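Local atomic coordinates of glutamate racemase (Escherichia coli, PDB entry 2JFN), a protein that belongs to the aspartate/glutamate/hydantoin racemase family and here holds a glutamic acid ligand in a pocket. Residues G61-S64 / E65-V69; Q265-P268 / V269-Y273. One frame throughout, in Å; residues are numbered along the deposited sequence.

Contact 1 of 2, residues G61-S64 / E65-V69; sequences GEKS and EAFIV. With GLU (glutamic acid), chain B.
The carbonyl of Ser64 accepts N-H groups from the first turn of the helix that begins at Glu65: Ile68 N lies 3.1 Å from Ser64 O in a nearly straight bond (173°), while Phe67 N makes a weak, bent one to the same oxygen. Ile68 also leans its CG1 over this oxygen, 3.4 Å from Ser64 O. Lys63 CB lies 3.9 Å from Phe67 CD2, approaching the ring obliquely. Phe67 and Lys63 run side by side in the same direction; with CG anti to its backbone N (chi1 164°), the phenyl ring is laid back along the lysine chain. Ser64 occupies the N-cap position of helix 65-82, but its hydroxyl makes no capping bond. The loop ahead of that helix forms part of the glutamic acid pocket, where Gly61 N donates to ligand OE1 at 2.9 Å (151°). Bends at chi2 and chi4 turn the Lys63 amine away from the helix into a salt bridge in which NZ meets Glu62 OE2 (2.9 Å) from above the carboxylate plane. The amine also donates to the carbonyls of Ala57 and Pro59. Glu65 forms a salt bridge with Arg141, and Ile68 packs on Val98 and Ser99 of helix 93-106.

Contact 2 of 2, residues Q265-P268 / V269-Y273; sequences QLLP and VLQRY
One face of the Arg272 guanidinium is laid over the backbone of the preceding turn, with Pro268 O and Val269 CA beneath it, neither centred under the group; the edge of the Tyr273 ring meets Val269 CG1 in plane. A bend at chi3 (-72°) folds the arginine back, bringing NH1 to 3.7 Å from Pro268 O. This oxygen already accepts Arg272 N at 3.0 Å. Most of these residues belong to the short helix 267-272, which precedes strand 277-280 of the mixed sheet. Two further i to i+4 bonds run along it: Leu270 N to Leu266 O at 2.8 Å, nearly straight at 174°, and Gln271 N to Leu267 O at 2.9 Å. On the buried side Leu270 leans over the Leu266 carbonyl, CG 3.3 Å from Leu266 O, and its CD1 touches Leu266 CB at 4.0 Å. Both Leu267 and Leu270 reach Leu278 of the strand, whereas Leu266 and Val269 pack on helix 163-174 through His174 and Leu173. Along the outer side, the Gln271 chain crosses that of Leu267 at a slant, its CG 3.3 Å from Leu267 O. Tyr273 lies against helix 33-43, and its carbonyl accepts the hydroxyl of Tyr37.

Overall arrangement
Contacts 1 and 2 follow one another along the chain without touching: their centres are 27 Å apart and their nearest atoms about 16 Å. Contact 1 is the first turn of helix 65-82 with the loop before it, whereas contact 2 takes in the whole of the short helix 267-272 before strand 277-280. Their relation to the bound glutamic acid differs. Contact 1 reaches it directly through Gly61, alongside Asp28, Ser29, Asn93, Thr94, Thr205 and His206, which also hydrogen-bond to the ligand. Contact 2 stays back from the pocket, the side chain of Leu266 lying about 12 Å from the ligand and touching Val31.

Contact 1 of 2, residues G61-S64 / E65-V69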
loop_
_atom_site.group_PDB
_atom_site.type_symbol
_atom_site.label_atom_id
_atom_site.label_comp_id
_atom_site.label_asym_id
_atom_site.label_seq_id
_atom_site.Cartn_x
_atom_site.Cartn_y
_atom_site.Cartn_z
ATOM N N GLY A 61 2.495 -4.951 -10.398
ATOM C CA GLY A 61 3.930 -5.173 -10.497
ATOM C C GLY A 61 4.444 -5.542 -11.878
ATOM O O GLY A 61 5.519 -5.101 -12.286
ATOM N N GLU A 62 3.670 -6.341 -12.602
ATOM C CA GLU A 62 4.038 -6.794 -13.942
ATOM C C GLU A 62 3.669 -5.810 -15.058
ATOM O O GLU A 62 4.392 -5.681 -16.053
ATOM C CB GLU A 62 3.342 -8.126 -14.221
ATOM C CG GLU A 62 1.828 -8.037 -14.008
ATOM C CD GLU A 62 1.081 -9.254 -14.505
ATOM O OE1 GLU A 62 1.336 -10.366 -13.979
ATOM O OE2 GLU A 62 0.237 -9.097 -15.420
ATOM N N LYS A 63 2.540 -5.133 -14.878
ATOM C CA LYS A 63 1.997 -4.182 -15.843
ATOM C C LYS A 63 2.920 -3.065 -16.334
ATOM O O LYS A 63 3.850 -2.644 -15.641
ATOM C CB LYS A 63 0.719 -3.561 -15.269
ATOM C CG LYS A 63 -0.332 -4.579 -14.818
ATOM C CD LYS A 63 -0.918 -5.354 -15.991
ATOM C CE LYS A 63 -2.103 -6.221 -15.562
ATOM N NZ LYS A 63 -1.748 -7.240 -14.528
ATOM N N SER A 64 2.640 -2.593 -17.545
ATOM C CA SER A 64 3.396 -1.509 -18.166
ATOM C C SER A 64 3.046 -0.228 -17.424
ATOM O O SER A 64 1.899 -0.046 -17.006
ATOM C CB SER A 64 2.995 -1.356 -19.635
ATOM O OG SER A 64 3.131 -2.578 -20.340
ATOM N N GLU A 65 4.020 0.663 -17.268
ATOM C CA GLU A 65 3.776 1.916 -16.568
ATOM C C GLU A 65 2.732 2.782 -17.261
ATOM O O GLU A 65 1.940 3.444 -16.591
ATOM C CB GLU A 65 5.085 2.695 -16.383
ATOM C CG GLU A 65 5.886 2.247 -15.163
ATOM C CD GLU A 65 7.221 2.969 -15.018
ATOM O OE1 GLU A 65 7.269 4.204 -15.234
ATOM O OE2 GLU A 65 8.222 2.302 -14.669
ATOM N N ALA A 66 2.718 2.773 -18.593
ATOM C CA ALA A 66 1.744 3.564 -19.348
ATOM C C ALA A 66 0.314 3.113 -19.016
ATOM O O ALA A 66 -0.603 3.932 -18.898
ATOM C CB ALA A 66 2.001 3.428 -20.841
ATOM N N PHE A 67 0.126 1.806 -18.870
ATOM C CA PHE A 67 -1.187 1.273 -18.529
ATOM C C PHE A 67 -1.564 1.702 -17.114
ATOM O O PHE A 67 -2.654 2.224 -16.887
ATOM C CB PHE A 67 -1.199 -0.260 -18.597
ATOM C CG PHE A 67 -2.380 -0.876 -17.900
ATOM C CD1 PHE A 67 -3.649 -0.836 -18.476
ATOM C CD2 PHE A 67 -2.241 -1.415 -16.625
ATOM C CE1 PHE A 67 -4.766 -1.322 -17.787
ATOM C CE2 PHE A 67 -3.354 -1.903 -15.928
ATOM C CZ PHE A 67 -4.617 -1.854 -16.514
ATOM N N ILE A 68 -0.654 1.474 -16.169
ATOM C CA ILE A 68 -0.885 1.813 -14.768
ATOM C C ILE A 68 -1.352 3.255 -14.548
ATOM O O ILE A 68 -2.337 3.493 -13.845
ATOM C CB ILE A 68 0.386 1.561 -13.910
ATOM C CG1 ILE A 68 0.698 0.060 -13.871
ATOM C CG2 ILE A 68 0.179 2.088 -12.490
ATOM C CD1 ILE A 68 1.867 -0.311 -12.969
ATOM N N VAL A 69 -0.648 4.218 -15.139
ATOM C CA VAL A 69 -1.025 5.619 -14.976
ATOM C C VAL A 69 -2.456 5.861 -15.450
ATOM O O VAL A 69 -3.260 6.442 -14.720
ATOM C CB VAL A 69 -0.068 6.557 -15.754
ATOM C CG1 VAL A 69 -0.537 8.004 -15.629
ATOM C CG2 VAL A 69 1.352 6.411 -15.213
HETATM N N GLU B . 0.053 -3.063 -2.722
HETATM C CA GLU B . 1.152 -3.408 -3.629
HETATM C C GLU B . 2.078 -2.213 -3.743
HETATM O O GLU B . 2.309 -1.481 -2.713
HETATM C CB GLU B . 0.587 -3.784 -5.007
HETATM C CG GLU B . 1.265 -5.068 -5.537
HETATM C CD GLU B . 0.946 -5.285 -7.011
HETATM O OE1 GLU B . 1.777 -5.814 -7.744
HETATM O OE2 GLU B . -0.146 -4.944 -7.477
HETATM O OXT GLU B . 2.640 -1.940 -4.855
#

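Contact 2 of 2, residues Q265-P268 / V269-Y273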
loop_
_atom_site.group_PDB
_atom_site.type_symbol
_atom_site.label_atom_id
_atom_site.label_comp_id
_atom_site.label_asym_id
_atom_site.label_seq_id
_atom_site.Cartn_x
_atom_site.Cartn_y
_atom_site.Cartn_z
ATOM N N GLN A 265 -15.042 -12.752 -1.848
ATOM C CA GLN A 265 -14.449 -13.460 -0.723
ATOM C C GLN A 265 -13.784 -12.536 0.294
ATOM O O GLN A 265 -13.448 -12.968 1.395
ATOM C CB GLN A 265 -13.441 -14.495 -1.224
ATOM C CG GLN A 265 -14.080 -15.522 -2.130
ATOM C CD GLN A 265 -13.122 -16.602 -2.575
ATOM O OE1 GLN A 265 -13.466 -17.428 -3.424
ATOM N NE2 GLN A 265 -11.917 -16.611 -2.003
ATOM N N LEU A 266 -13.591 -11.276 -0.074
ATOM C CA LEU A 266 -12.985 -10.300 0.832
ATOM C C LEU A 266 -14.022 -9.626 1.727
ATOM O O LEU A 266 -13.668 -8.921 2.678
ATOM C CB LEU A 266 -12.253 -9.214 0.039
ATOM C CG LEU A 266 -10.936 -9.620 -0.614
ATOM C CD1 LEU A 266 -10.334 -8.419 -1.332
ATOM C CD2 LEU A 266 -9.984 -10.149 0.455
ATOM N N LEU A 267 -15.300 -9.849 1.430
ATOM C CA LEU A 267 -16.366 -9.216 2.192
ATOM C C LEU A 267 -16.212 -9.260 3.714
ATOM O O LEU A 267 -16.266 -8.223 4.363
ATOM C CB LEU A 267 -17.727 -9.797 1.795
ATOM C CG LEU A 267 -18.928 -9.060 2.389
ATOM C CD1 LEU A 267 -18.947 -7.607 1.908
ATOM C CD2 LEU A 267 -20.211 -9.773 1.968
ATOM N N PRO A 268 -16.022 -10.456 4.300
ATOM C CA PRO A 268 -15.874 -10.534 5.758
ATOM C C PRO A 268 -14.706 -9.706 6.315
ATOM O O PRO A 268 -14.845 -9.052 7.346
ATOM C CB PRO A 268 -15.726 -12.035 6.012
ATOM C CG PRO A 268 -15.133 -12.549 4.731
ATOM C CD PRO A 268 -15.902 -11.788 3.685
ATOM N N VAL A 269 -13.564 -9.731 5.635
ATOM C CA VAL A 269 -12.403 -8.961 6.082
ATOM C C VAL A 269 -12.685 -7.472 5.904
ATOM O O VAL A 269 -12.418 -6.671 6.804
ATOM C CB VAL A 269 -11.131 -9.368 5.306
ATOM C CG1 VAL A 269 -9.948 -8.487 5.706
ATOM C CG2 VAL A 269 -10.802 -10.821 5.621
ATOM N N LEU A 270 -13.246 -7.098 4.757
ATOM C CA LEU A 270 -13.577 -5.704 4.519
ATOM C C LEU A 270 -14.514 -5.204 5.623
ATOM O O LEU A 270 -14.374 -4.078 6.113
ATOM C CB LEU A 270 -14.236 -5.539 3.141
ATOM C CG LEU A 270 -13.314 -5.700 1.919
ATOM C CD1 LEU A 270 -14.140 -5.690 0.640
ATOM C CD2 LEU A 270 -12.290 -4.567 1.894
ATOM N N GLN A 271 -15.465 -6.046 6.024
ATOM C CA GLN A 271 -16.411 -5.672 7.070
ATOM C C GLN A 271 -15.702 -5.506 8.416
ATOM O O GLN A 271 -16.002 -4.572 9.162
ATOM C CB GLN A 271 -17.544 -6.706 7.150
ATOM C CG GLN A 271 -18.549 -6.547 6.004
ATOM C CD GLN A 271 -19.624 -7.628 5.972
ATOM O OE1 GLN A 271 -20.688 -7.437 5.378
ATOM N NE2 GLN A 271 -19.347 -8.767 6.593
ATOM N N ARG A 272 -14.757 -6.395 8.716
ATOM C CA ARG A 272 -13.985 -6.291 9.954
ATOM C C ARG A 272 -13.182 -4.985 9.950
ATOM O O ARG A 272 -12.920 -4.406 11.007
ATOM C CB ARG A 272 -13.026 -7.479 10.116
ATOM C CG ARG A 272 -13.673 -8.736 10.697
ATOM C CD ARG A 272 -12.631 -9.681 11.302
ATOM N NE ARG A 272 -11.815 -10.351 10.292
ATOM C CZ ARG A 272 -12.268 -11.297 9.470
ATOM N NH1 ARG A 272 -13.537 -11.691 9.542
ATOM N NH2 ARG A 272 -11.455 -11.846 8.574
ATOM N N TYR A 273 -12.796 -4.525 8.760
ATOM C CA TYR A 273 -12.041 -3.279 8.625
ATOM C C TYR A 273 -12.914 -2.027 8.712
ATOM O O TYR A 273 -12.400 -0.913 8.808
ATOM C CB TYR A 273 -11.257 -3.248 7.306
ATOM C CG TYR A 273 -9.851 -3.798 7.407
ATOM C CD1 TYR A 273 -9.567 -5.119 7.066
ATOM C CD2 TYR A 273 -8.803 -2.994 7.858
ATOM C CE1 TYR A 273 -8.276 -5.627 7.171
ATOM C CE2 TYR A 273 -7.508 -3.491 7.965
ATOM C CZ TYR A 273 -7.251 -4.806 7.622
ATOM O OH TYR A 273 -5.973 -5.300 7.734
#